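Local coordinates for protein Non-reducing end alpha-L-arabinofuranosidase BoGH43B (Bacteroides ovatus, PDB 5JOZ) that removes terminal non-reducing alpha-L-arabinofuranosyl residues from xyloglucan side branches, turning S units into X units during xyloglucan breakdown, at residues 43-48 with 303-308; 221-226 with 283-288; 324-329 with 356-361; 436-441 with 449-454. All blocks are in the same frame, centred on the assembly; numbering follows the deposited sequence.

Contact 1. Residues 43-48 with 303-308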
loop_
_atom_site.group_PDB
_atom_site.type_symbol
_atom_site.label_atom_id
_atom_site.label_comp_id
_atom_site.label_asym_id
_atom_site.label_seq_id
_atom_site.Cartn_x
_atom_site.Cartn_y
_atom_site.Cartn_z
ATOM N N HIS A 43 -11.155 -7.089 -4.265
ATOM C CA HIS A 43 -12.058 -7.839 -5.129
ATOM C C HIS A 43 -12.957 -6.855 -5.880
ATOM O O HIS A 43 -13.434 -5.900 -5.293
ATOM C CB HIS A 43 -12.886 -8.793 -4.272
ATOM C CG HIS A 43 -13.919 -9.573 -5.025
ATOM N ND1 HIS A 43 -15.085 -10.011 -4.436
ATOM C CD2 HIS A 43 -13.961 -10.007 -6.306
ATOM C CE1 HIS A 43 -15.807 -10.665 -5.324
ATOM N NE2 HIS A 43 -15.146 -10.683 -6.465
ATOM N N SER A 44 -13.151 -7.076 -7.182
ATOM C CA SER A 44 -14.113 -6.300 -7.977
ATOM C C SER A 44 -14.845 -7.190 -8.990
ATOM O O SER A 44 -14.366 -8.270 -9.330
ATOM C CB SER A 44 -13.389 -5.152 -8.693
ATOM O OG SER A 44 -14.273 -4.293 -9.408
ATOM N N LYS A 45 -16.018 -6.732 -9.432
ATOM C CA LYS A 45 -16.729 -7.286 -10.599
ATOM C C LYS A 45 -16.786 -6.345 -11.817
ATOM O O LYS A 45 -17.221 -6.762 -12.893
ATOM C CB LYS A 45 -18.151 -7.706 -10.197
ATOM C CG LYS A 45 -18.145 -8.732 -9.071
ATOM C CD LYS A 45 -19.476 -9.433 -8.876
ATOM C CE LYS A 45 -19.298 -10.725 -8.083
ATOM N NZ LYS A 45 -18.946 -11.872 -8.959
ATOM N N ASP A 46 -16.329 -5.104 -11.667
ATOM C CA ASP A 46 -16.374 -4.115 -12.760
ATOM C C ASP A 46 -15.061 -3.350 -13.012
ATOM O O ASP A 46 -15.058 -2.380 -13.779
ATOM C CB ASP A 46 -17.534 -3.134 -12.520
ATOM C CG ASP A 46 -17.426 -2.366 -11.184
ATOM O OD1 ASP A 46 -16.331 -2.253 -10.590
ATOM O OD2 ASP A 46 -18.471 -1.859 -10.727
ATOM N N LEU A 47 -13.962 -3.789 -12.384
ATOM C CA LEU A 47 -12.632 -3.106 -12.395
ATOM C C LEU A 47 -12.558 -1.733 -11.721
ATOM O O LEU A 47 -11.459 -1.188 -11.575
ATOM C CB LEU A 47 -12.035 -2.998 -13.807
ATOM C CG LEU A 47 -11.617 -4.277 -14.523
ATOM C CD1 LEU A 47 -11.103 -3.914 -15.899
ATOM C CD2 LEU A 47 -10.545 -5.024 -13.755
ATOM N N VAL A 48 -13.700 -1.198 -11.283
ATOM C CA VAL A 48 -13.805 0.176 -10.818
ATOM C C VAL A 48 -14.046 0.239 -9.314
ATOM O O VAL A 48 -13.382 1.000 -8.619
ATOM C CB VAL A 48 -14.920 0.922 -11.581
ATOM C CG1 VAL A 48 -15.209 2.289 -10.959
ATOM C CG2 VAL A 48 -14.518 1.089 -13.042
ATOM N N HIS A 303 -21.074 -2.753 -10.397
ATOM C CA HIS A 303 -21.320 -3.477 -9.149
ATOM C C HIS A 303 -20.683 -2.708 -7.975
ATOM O O HIS A 303 -19.537 -2.955 -7.583
ATOM C CB HIS A 303 -20.789 -4.915 -9.263
ATOM C CG HIS A 303 -21.267 -5.819 -8.172
ATOM N ND1 HIS A 303 -20.708 -5.832 -6.911
ATOM C CD2 HIS A 303 -22.270 -6.728 -8.147
ATOM C CE1 HIS A 303 -21.345 -6.713 -6.160
ATOM N NE2 HIS A 303 -22.299 -7.267 -6.884
ATOM N N VAL A 304 -21.427 -1.736 -7.449
ATOM C CA VAL A 304 -20.971 -0.928 -6.310
ATOM C C VAL A 304 -21.092 -1.762 -5.032
ATOM O O VAL A 304 -22.089 -2.455 -4.845
ATOM C CB VAL A 304 -21.750 0.417 -6.191
ATOM C CG1 VAL A 304 -23.202 0.207 -5.751
ATOM C CG2 VAL A 304 -21.053 1.371 -5.222
ATOM N N TRP A 305 -20.070 -1.708 -4.172
ATOM C CA TRP A 305 -20.089 -2.427 -2.880
ATOM C C TRP A 305 -20.780 -1.595 -1.782
ATOM O O TRP A 305 -20.856 -0.359 -1.870
ATOM C CB TRP A 305 -18.671 -2.805 -2.442
ATOM C CG TRP A 305 -17.976 -3.724 -3.393
ATOM C CD1 TRP A 305 -16.954 -3.408 -4.238
ATOM C CD2 TRP A 305 -18.265 -5.115 -3.611
ATOM N NE1 TRP A 305 -16.583 -4.514 -4.969
ATOM C CE2 TRP A 305 -17.371 -5.573 -4.608
ATOM C CE3 TRP A 305 -19.196 -6.015 -3.067
ATOM C CZ2 TRP A 305 -17.373 -6.896 -5.065
ATOM C CZ3 TRP A 305 -19.196 -7.344 -3.519
ATOM C CH2 TRP A 305 -18.295 -7.766 -4.513
ATOM N N MET A 306 -21.277 -2.289 -0.757
ATOM C CA MET A 306 -21.935 -1.644 0.393
ATOM C C MET A 306 -20.914 -0.753 1.105
ATOM O O MET A 306 -19.840 -1.233 1.490
ATOM C CB MET A 306 -22.513 -2.691 1.372
ATOM C CG MET A 306 -23.931 -2.401 1.859
ATOM S SD MET A 306 -25.197 -2.384 0.562
ATOM C CE MET A 306 -24.934 -3.967 -0.240
ATOM N N GLU A 307 -21.234 0.537 1.237
ATOM C CA GLU A 307 -20.317 1.525 1.826
ATOM C C GLU A 307 -19.913 1.137 3.252
ATOM O O GLU A 307 -20.763 0.742 4.067
ATOM C CB GLU A 307 -20.951 2.924 1.832
ATOM N N GLN A 308 -18.609 1.215 3.531
ATOM C CA GLN A 308 -18.099 1.017 4.885
ATOM C C GLN A 308 -18.527 2.231 5.694
ATOM O O GLN A 308 -18.391 3.363 5.212
ATOM C CB GLN A 308 -16.571 0.901 4.897
HETATM O O HOH W 1 -17.279 -4.245 -8.555
#

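Contact 2. Residues 221-226 with 283-288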
loop_
_atom_site.group_PDB
_atom_site.type_symbol
_atom_site.label_atom_id
_atom_site.label_comp_id
_atom_site.label_asym_id
_atom_site.label_seq_id
_atom_site.Cartn_x
_atom_site.Cartn_y
_atom_site.Cartn_z
ATOM N N PRO A 221 6.107 4.677 -25.450
ATOM C CA PRO A 221 5.705 3.825 -24.341
ATOM C C PRO A 221 4.234 3.399 -24.380
ATOM O O PRO A 221 3.412 4.000 -25.086
ATOM C CB PRO A 221 5.937 4.735 -23.137
ATOM C CG PRO A 221 5.627 6.093 -23.647
ATOM C CD PRO A 221 5.928 6.102 -25.120
ATOM N N VAL A 222 3.913 2.384 -23.582
ATOM C CA VAL A 222 2.556 1.866 -23.480
ATOM C C VAL A 222 1.680 2.850 -22.694
ATOM O O VAL A 222 0.553 3.169 -23.097
ATOM C CB VAL A 222 2.552 0.469 -22.827
ATOM C CG1 VAL A 222 1.131 0.008 -22.523
ATOM C CG2 VAL A 222 3.276 -0.529 -23.739
ATOM N N LEU A 223 2.197 3.303 -21.562
ATOM C CA LEU A 223 1.531 4.344 -20.782
ATOM C C LEU A 223 2.570 5.177 -20.045
ATOM O O LEU A 223 3.570 4.644 -19.574
ATOM C CB LEU A 223 0.458 3.776 -19.835
ATOM C CG LEU A 223 0.848 2.584 -18.965
ATOM C CD1 LEU A 223 1.452 2.991 -17.631
ATOM C CD2 LEU A 223 -0.380 1.730 -18.709
ATOM N N SER A 224 2.345 6.490 -20.043
ATOM C CA SER A 224 3.162 7.453 -19.316
ATOM C C SER A 224 2.521 8.833 -19.349
ATOM O O SER A 224 1.915 9.198 -20.348
ATOM C CB SER A 224 4.550 7.587 -19.929
ATOM O OG SER A 224 5.312 8.509 -19.165
ATOM N N ASN A 225 2.674 9.581 -18.252
ATOM C CA ASN A 225 2.307 11.014 -18.175
ATOM C C ASN A 225 3.533 11.953 -18.200
ATOM O O ASN A 225 3.423 13.146 -17.918
ATOM C CB ASN A 225 1.425 11.262 -16.942
ATOM C CG ASN A 225 0.056 10.658 -17.098
ATOM O OD1 ASN A 225 -0.114 9.704 -17.849
ATOM N ND2 ASN A 225 -0.935 11.208 -16.398
ATOM N N MET A 226 4.687 11.376 -18.533
ATOM C CA MET A 226 5.919 12.082 -18.921
ATOM C C MET A 226 5.738 13.349 -19.785
ATOM O O MET A 226 6.302 14.392 -19.471
ATOM C CB MET A 226 6.792 11.055 -19.656
ATOM C CG MET A 226 8.136 11.493 -20.193
ATOM S SD MET A 226 9.071 10.023 -20.672
ATOM C CE MET A 226 7.966 9.228 -21.842
ATOM N N PRO A 283 0.286 -2.819 -28.157
ATOM C CA PRO A 283 -0.689 -2.167 -27.289
ATOM C C PRO A 283 -0.316 -0.726 -26.917
ATOM O O PRO A 283 0.865 -0.393 -26.816
ATOM C CB PRO A 283 -0.653 -3.047 -26.048
ATOM C CG PRO A 283 0.787 -3.430 -25.951
ATOM C CD PRO A 283 1.327 -3.483 -27.357
ATOM N N LYS A 284 -1.322 0.118 -26.721
ATOM C CA LYS A 284 -1.098 1.454 -26.182
ATOM C C LYS A 284 -2.357 1.993 -25.502
ATOM O O LYS A 284 -3.473 1.713 -25.935
ATOM C CB LYS A 284 -0.647 2.412 -27.290
ATOM C CG LYS A 284 -0.043 3.722 -26.787
ATOM C CD LYS A 284 0.280 4.677 -27.931
ATOM C CE LYS A 284 1.112 5.880 -27.480
ATOM N NZ LYS A 284 2.563 5.608 -27.275
ATOM N N VAL A 285 -2.170 2.772 -24.442
ATOM C CA VAL A 285 -3.279 3.496 -23.817
ATOM C C VAL A 285 -3.500 4.777 -24.605
ATOM O O VAL A 285 -2.627 5.631 -24.620
ATOM C CB VAL A 285 -2.966 3.814 -22.337
ATOM C CG1 VAL A 285 -4.011 4.755 -21.739
ATOM C CG2 VAL A 285 -2.858 2.517 -21.540
ATOM N N GLY A 286 -4.652 4.902 -25.271
ATOM C CA GLY A 286 -4.986 6.111 -26.031
ATOM C C GLY A 286 -4.054 6.353 -27.216
ATOM O O GLY A 286 -3.409 5.422 -27.716
ATOM N N LYS A 287 -3.993 7.605 -27.663
ATOM C CA LYS A 287 -3.118 8.004 -28.768
ATOM C C LYS A 287 -1.702 8.316 -28.275
ATOM O O LYS A 287 -0.737 8.107 -29.007
ATOM C CB LYS A 287 -3.695 9.225 -29.504
ATOM N N ASP A 288 -1.591 8.789 -27.030
ATOM C CA ASP A 288 -0.341 9.358 -26.494
ATOM C C ASP A 288 0.212 8.643 -25.245
ATOM O O ASP A 288 1.263 9.031 -24.722
ATOM C CB ASP A 288 -0.536 10.868 -26.226
ATOM C CG ASP A 288 -1.829 11.189 -25.441
ATOM O OD1 ASP A 288 -2.463 10.263 -24.865
ATOM O OD2 ASP A 288 -2.217 12.381 -25.402
#

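Contact 3. Residues 324-329 with 356-361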
loop_
_atom_site.group_PDB
_atom_site.type_symbol
_atom_site.label_atom_id
_atom_site.label_comp_id
_atom_site.label_asym_id
_atom_site.label_seq_id
_atom_site.Cartn_x
_atom_site.Cartn_y
_atom_site.Cartn_z
ATOM N N THR A 324 -4.118 -1.646 10.358
ATOM C CA THR A 324 -2.774 -1.991 9.926
ATOM C C THR A 324 -1.741 -1.730 11.031
ATOM O O THR A 324 -1.806 -0.713 11.728
ATOM C CB THR A 324 -2.402 -1.160 8.672
ATOM O OG1 THR A 324 -3.491 -1.181 7.742
ATOM C CG2 THR A 324 -1.193 -1.733 7.995
ATOM N N PHE A 325 -0.773 -2.641 11.135
ATOM C CA PHE A 325 0.292 -2.611 12.144
ATOM C C PHE A 325 1.647 -2.337 11.505
ATOM O O PHE A 325 1.811 -2.505 10.298
ATOM C CB PHE A 325 0.355 -3.963 12.856
ATOM C CG PHE A 325 -0.927 -4.360 13.488
ATOM C CD1 PHE A 325 -1.925 -4.991 12.735
ATOM C CD2 PHE A 325 -1.161 -4.102 14.829
ATOM C CE1 PHE A 325 -3.143 -5.349 13.310
ATOM C CE2 PHE A 325 -2.372 -4.466 15.414
ATOM C CZ PHE A 325 -3.361 -5.082 14.652
ATOM N N ILE A 326 2.609 -1.929 12.329
ATOM C CA ILE A 326 4.007 -1.769 11.918
ATOM C C ILE A 326 4.808 -3.043 12.272
ATOM O O ILE A 326 4.921 -3.401 13.448
ATOM C CB ILE A 326 4.646 -0.549 12.592
ATOM C CG1 ILE A 326 3.866 0.734 12.223
ATOM C CG2 ILE A 326 6.105 -0.444 12.170
ATOM C CD1 ILE A 326 4.311 1.999 12.937
ATOM N N ARG A 327 5.349 -3.717 11.251
ATOM C CA ARG A 327 6.086 -4.997 11.405
ATOM C C ARG A 327 5.216 -6.055 12.085
ATOM O O ARG A 327 4.002 -5.987 11.937
ATOM C CB ARG A 327 7.426 -4.764 12.093
ATOM C CG ARG A 327 8.221 -3.665 11.403
ATOM C CD ARG A 327 9.669 -3.601 11.861
ATOM N NE ARG A 327 10.326 -2.430 11.286
ATOM C CZ ARG A 327 10.132 -1.173 11.691
ATOM N NH1 ARG A 327 9.340 -0.900 12.729
ATOM N NH2 ARG A 327 10.757 -0.173 11.071
ATOM N N ASN A 328 5.794 -7.019 12.809
ATOM C CA ASN A 328 5.020 -8.126 13.394
ATOM C C ASN A 328 4.449 -7.805 14.797
ATOM O O ASN A 328 5.192 -7.786 15.779
ATOM C CB ASN A 328 5.884 -9.377 13.449
ATOM C CG ASN A 328 6.344 -9.814 12.068
ATOM O OD1 ASN A 328 7.524 -9.699 11.716
ATOM N ND2 ASN A 328 5.404 -10.283 11.263
ATOM N N PRO A 329 3.125 -7.554 14.894
ATOM C CA PRO A 329 2.566 -7.145 16.172
ATOM C C PRO A 329 2.404 -8.295 17.174
ATOM O O PRO A 329 1.878 -9.347 16.829
ATOM C CB PRO A 329 1.191 -6.580 15.774
ATOM C CG PRO A 329 0.806 -7.403 14.602
ATOM C CD PRO A 329 2.091 -7.562 13.840
ATOM N N ASP A 356 11.117 -2.751 15.433
ATOM C CA ASP A 356 10.161 -3.843 15.673
ATOM C C ASP A 356 8.757 -3.232 15.687
ATOM O O ASP A 356 8.505 -2.352 14.870
ATOM C CB ASP A 356 10.538 -4.729 16.885
ATOM C CG ASP A 356 10.614 -3.973 18.180
ATOM O OD1 ASP A 356 10.778 -2.729 18.149
ATOM O OD2 ASP A 356 10.525 -4.648 19.230
ATOM N N SER A 357 7.847 -3.678 16.554
ATOM C CA SER A 357 6.435 -3.329 16.420
ATOM C C SER A 357 5.915 -2.513 17.604
ATOM O O SER A 357 5.562 -3.085 18.649
ATOM C CB SER A 357 5.604 -4.593 16.235
ATOM O OG SER A 357 4.280 -4.276 15.859
ATOM N N PRO A 358 5.839 -1.171 17.440
ATOM C CA PRO A 358 5.200 -0.339 18.452
ATOM C C PRO A 358 3.685 -0.547 18.492
ATOM O O PRO A 358 3.100 -0.989 17.508
ATOM C CB PRO A 358 5.536 1.086 18.005
ATOM C CG PRO A 358 5.824 0.999 16.557
ATOM C CD PRO A 358 6.188 -0.406 16.227
ATOM N N SER A 359 3.064 -0.233 19.625
ATOM C CA SER A 359 1.611 -0.325 19.764
ATOM C C SER A 359 0.903 0.770 18.918
ATOM O O SER A 359 0.464 1.812 19.418
ATOM C CB SER A 359 1.210 -0.254 21.242
ATOM O OG SER A 359 1.981 -1.165 22.022
ATOM N N PHE A 360 0.824 0.499 17.624
ATOM C CA PHE A 360 0.268 1.404 16.631
ATOM C C PHE A 360 -0.694 0.588 15.789
ATOM O O PHE A 360 -0.373 -0.539 15.406
ATOM C CB PHE A 360 1.387 1.974 15.745
ATOM C CG PHE A 360 0.892 2.758 14.550
ATOM C CD1 PHE A 360 0.551 2.112 13.359
ATOM C CD2 PHE A 360 0.800 4.138 14.605
ATOM C CE1 PHE A 360 0.109 2.827 12.269
ATOM C CE2 PHE A 360 0.357 4.865 13.515
ATOM C CZ PHE A 360 0.010 4.208 12.347
ATOM N N ILE A 361 -1.870 1.147 15.529
ATOM C CA ILE A 361 -2.859 0.543 14.641
ATOM C C ILE A 361 -3.444 1.673 13.804
ATOM O O ILE A 361 -4.063 2.609 14.332
ATOM C CB ILE A 361 -3.978 -0.193 15.411
ATOM C CG1 ILE A 361 -3.355 -1.202 16.402
ATOM C CG2 ILE A 361 -4.932 -0.903 14.439
ATOM C CD1 ILE A 361 -4.326 -2.140 17.097
HETATM O O HOH W 2 2.352 -1.992 15.167
#

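Contact 4. Residues 436-441 with 449-454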
loop_
_atom_site.group_PDB
_atom_site.type_symbol
_atom_site.label_atom_id
_atom_site.label_comp_id
_atom_site.label_asym_id
_atom_site.label_seq_id
_atom_site.Cartn_x
_atom_site.Cartn_y
_atom_site.Cartn_z
ATOM N N VAL A 436 -11.751 11.737 26.097
ATOM C CA VAL A 436 -11.221 12.806 25.248
ATOM C C VAL A 436 -11.424 12.410 23.796
ATOM O O VAL A 436 -11.146 11.273 23.405
ATOM C CB VAL A 436 -9.724 13.089 25.516
ATOM C CG1 VAL A 436 -9.223 14.269 24.681
ATOM C CG2 VAL A 436 -9.497 13.366 26.985
ATOM N N ILE A 437 -11.943 13.344 23.007
ATOM C CA ILE A 437 -12.074 13.152 21.581
ATOM C C ILE A 437 -10.901 13.857 20.962
ATOM O O ILE A 437 -10.771 15.074 21.098
ATOM C CB ILE A 437 -13.379 13.740 21.018
ATOM C CG1 ILE A 437 -14.582 13.019 21.636
ATOM C CG2 ILE A 437 -13.378 13.631 19.488
ATOM C CD1 ILE A 437 -15.927 13.609 21.260
ATOM N N LEU A 438 -10.042 13.077 20.306
ATOM C CA LEU A 438 -8.905 13.595 19.570
ATOM C C LEU A 438 -9.279 13.588 18.120
ATOM O O LEU A 438 -9.868 12.629 17.642
ATOM C CB LEU A 438 -7.683 12.714 19.777
ATOM C CG LEU A 438 -7.113 12.640 21.184
ATOM C CD1 LEU A 438 -5.921 11.706 21.157
ATOM C CD2 LEU A 438 -6.705 13.999 21.726
ATOM N N SER A 439 -8.903 14.642 17.411
ATOM C CA SER A 439 -9.412 14.883 16.071
ATOM C C SER A 439 -8.296 15.420 15.157
ATOM O O SER A 439 -7.499 16.266 15.565
ATOM C CB SER A 439 -10.596 15.845 16.170
ATOM O OG SER A 439 -11.524 15.633 15.133
ATOM N N ILE A 440 -8.213 14.871 13.944
ATOM C CA ILE A 440 -7.282 15.334 12.918
ATOM C C ILE A 440 -8.087 15.568 11.663
ATOM O O ILE A 440 -8.775 14.666 11.199
ATOM C CB ILE A 440 -6.196 14.297 12.583
ATOM C CG1 ILE A 440 -5.382 13.950 13.834
ATOM C CG2 ILE A 440 -5.289 14.814 11.463
ATOM C CD1 ILE A 440 -4.674 12.626 13.731
ATOM N N THR A 441 -8.006 16.782 11.130
ATOM C CA THR A 441 -8.676 17.134 9.895
ATOM C C THR A 441 -7.598 17.482 8.877
ATOM O O THR A 441 -6.513 17.955 9.241
ATOM C CB THR A 441 -9.673 18.300 10.079
ATOM O OG1 THR A 441 -8.968 19.529 10.263
ATOM C CG2 THR A 441 -10.584 18.048 11.266
ATOM N N PHE A 449 -5.116 19.860 14.047
ATOM C CA PHE A 449 -5.243 18.964 15.202
ATOM C C PHE A 449 -6.119 19.609 16.289
ATOM O O PHE A 449 -5.836 20.734 16.719
ATOM C CB PHE A 449 -3.854 18.675 15.770
ATOM C CG PHE A 449 -2.921 18.049 14.783
ATOM C CD1 PHE A 449 -2.112 18.837 13.964
ATOM C CD2 PHE A 449 -2.854 16.658 14.656
ATOM C CE1 PHE A 449 -1.256 18.249 13.039
ATOM C CE2 PHE A 449 -1.994 16.065 13.737
ATOM C CZ PHE A 449 -1.195 16.858 12.925
ATOM N N GLU A 450 -7.157 18.888 16.731
ATOM C CA GLU A 450 -8.203 19.410 17.621
ATOM C C GLU A 450 -8.515 18.429 18.759
ATOM O O GLU A 450 -8.363 17.218 18.594
ATOM C CB GLU A 450 -9.496 19.701 16.836
ATOM C CG GLU A 450 -9.328 20.595 15.593
ATOM C CD GLU A 450 -9.190 19.848 14.248
ATOM O OE1 GLU A 450 -8.897 18.624 14.224
ATOM O OE2 GLU A 450 -9.375 20.501 13.189
ATOM N N ILE A 451 -8.968 18.968 19.897
ATOM C CA ILE A 451 -9.325 18.182 21.076
ATOM C C ILE A 451 -10.659 18.635 21.674
ATOM O O ILE A 451 -11.042 19.801 21.558
ATOM C CB ILE A 451 -8.216 18.242 22.158
ATOM C CG1 ILE A 451 -8.037 19.678 22.677
ATOM C CG2 ILE A 451 -6.910 17.695 21.592
ATOM C CD1 ILE A 451 -6.863 19.897 23.601
ATOM N N LYS A 452 -11.364 17.695 22.295
ATOM C CA LYS A 452 -12.589 17.983 23.045
ATOM C C LYS A 452 -12.708 17.100 24.309
ATOM O O LYS A 452 -12.550 15.874 24.259
ATOM C CB LYS A 452 -13.845 17.829 22.168
ATOM C CG LYS A 452 -15.129 18.191 22.911
ATOM C CD LYS A 452 -16.354 18.219 22.018
ATOM C CE LYS A 452 -17.504 18.937 22.712
ATOM N NZ LYS A 452 -18.706 19.000 21.839
ATOM N N ALA A 453 -12.985 17.751 25.431
ATOM C CA ALA A 453 -13.353 17.088 26.674
ATOM C C ALA A 453 -14.263 18.023 27.462
ATOM O O ALA A 453 -14.595 19.121 26.997
ATOM C CB ALA A 453 -12.109 16.743 27.483
ATOM N N ALA A 454 -14.685 17.574 28.639
ATOM C CA ALA A 454 -15.375 18.434 29.591
ATOM C C ALA A 454 -14.470 19.633 29.931
ATOM O O ALA A 454 -13.297 19.445 30.274
ATOM C CB ALA A 454 -15.732 17.647 30.849
#

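Contact 1. Residues 43-48 with 303-308
K45 and H303 bring the two backbones nearest, their CA atoms 6.1 Å apart, where the end of strand 40-44 turns past the irregular segment 303-308. The direct polar link is the bond from H303 N to D46 OD2, 2.8 Å long and nearly straight at 165°; the N-H reaches the anti side of the carboxylate, well out of its plane. The other oxygen, OD1, closes an Asx turn by accepting from V48 N and also takes H49 N, so the carboxylate is held at both ends. A lysine in place of D46 would probably leave H303 N without its acceptor and set the turn at V48 free to shift. Water 1 adds a second bridge, accepting from K45 N and donating to H303 O. K45 and H303 run side by side, and K45 CD sits over the centre of the imidazole face, 4.0 Å from its centroid, in a CH-pi contact; the lysine then bends at chi4, and NZ forms a salt bridge with D25. H43, its CG anti to the backbone N (chi1 177°), lays its ring obliquely against the six-membered ring of W305, with planes at 46°. Y27 stacks on H43, whose NE2 bonds D25. The linker 303-308, running on toward strand 311-312, is held against the end of strand 40-44 and the turn after it, with W305 also resting on strand 51-55.

Contact 2. Residues 221-226 with 283-288
V222 and K284 bring their CA atoms within 4.6 Å, and the firm part of the contact is built around this point. V285 N donates to V222 O over 3.1 Å, almost straight at 174° and in the carbonyl plane, joining the loop 221-226 to segment 283-288. Next to this bond the buried side chains close up: with CG between the backbone N and the carbonyl carbon (chi1 48°), L223 brings CD2 to V285 CG2 at 3.8 Å, the two side chains crossing obliquely, and the same methyl of V285 also lies against L223 CB. V222 CG2 is a looser neighbour of P283, approaching its carbonyl oxygen at 3.9 Å and its ring CG at 4.4 Å. I204 backs V222, I236 and A239 back L223, and A273 and V275 back V285.

On the outer side K284 reaches across. It runs extended until chi4 bends it (78°), bringing NZ to P221 O at 2.8 Å in the carbonyl plane; V219 O takes a second bond from the same ammonium, so one charge ties down two carbonyls of the loop. Beyond it packing fades: G286 and K287 are exposed, and D288 approaches only through its backbone oxygen, 4.4 Å from S224 O, although the backbones of S224 and G289 bond just past it.

Strand 283-284 is the fourth strand of the four-stranded antiparallel sheet 234-284, one of five such blades in the five-bladed beta-propeller of the GH43 catalytic domain, and the contact joins that edge to the loop following the preceding blade.

Contact 3. Residues 324-329 with 356-361
I326 and S357 meet through a short bond: S357 OG donates to I326 O at 2.6 Å, nearly along the C=O axis. With OG anti to the backbone N of S357 (chi1 -169°), the hydroxyl reaches this carbonyl and also receives a bond from water 2. That water accepts from I326 N at 2.9 Å, so both polar backbone atoms of I326 find partners between the two segments; P358 O and F360 O lie within its reach too, though it has too few protons to serve every acceptor. R327, extended from CG to NE, spans the other end: NH1 gives D356 O a 2.7 Å bond in the carbonyl plane, tilted from the guanidinium plane. NE bonds C68 O and NH2 makes a salt bridge with D395. The N328 amide bonds N63 O through ND2 and L65 N through OD1. Strand 359-364 belongs to one sheet of the C-terminal concanavalin A-like domain, whereas strand 325-326 pairs with strand 35-36 of the catalytic part through backbone bonds of F325 with F36 and R327 with E34, so the contact lies where the domains meet. An alanine at R327 is likely to leave D356 O and C68 O without this donor and D395 without this cationic partner. I326 CD1 lies over the F360 ring face, and F325 and I361 lie side by side, CE2 3.5 Å from CD1.

Contact 4. Residues 436-441 with 449-454
I440 and F449 form a non-hydrogen-bonded pair, their side chains side by side on the face that also carries L438 and I451. I440 CG1 and F449 CG both stand anti to the carbonyl carbon (chi1 -59° in each), which brings I440 CG1 to 3.8 Å from F449 CD2, oblique to the ring. At the next non-hydrogen-bonded pair, L438 and I451 cross at a slant with L438 CD2 against I451 CG2 at 3.7 Å; I451 CG1 occupies the position between the backbone N and the carbonyl carbon and leads away. L389, V391, L401 and A412 of other strands pack on this buried face.

The reverse face is mixed: I437 lies beside K452, and S439 beside E450. E450 is bent at chi2 (96°), folding its carboxylate back over S439 toward T441, and T441 OG1 donates to the syn lone pair of OE2 at 3.1 Å. The other oxygen, OE1, lies 3.1 Å from S439 O, an acceptor pair that probably repels. K452 instead extends fully, away from I437 and toward the surface.

Along the backbone, I437 with K452 and S439 with E450 each exchange two N-H...O bonds, all 2.9 Å long. The strands, running at 159° to one another, form the beta hairpin 436-453, within one antiparallel sheet of the concanavalin A-like beta-sandwich, with its apolar side against the second sheet.

From the N terminus, the chain leaves strand 40-44 and passes through the rest of the catalytic propeller before contact 1 brings segment 303-308 back to it, closing a loop of some 250 residues. Contact 2 opens and closes within that loop, tying 221-226 to 283-288; the two centres are about 27 Å apart. Contacts 3 and 4 follow in series, both in the concanavalin A-like domain: contact 3 closes a short loop at the side facing the propeller, and contact 4 a hairpin farther out, their centres about 24 Å apart. No two contacts cross or touch. Contacts 2 and 3 lie on opposite sides of the chain's centre, and contact 1 secures the linker between the domains.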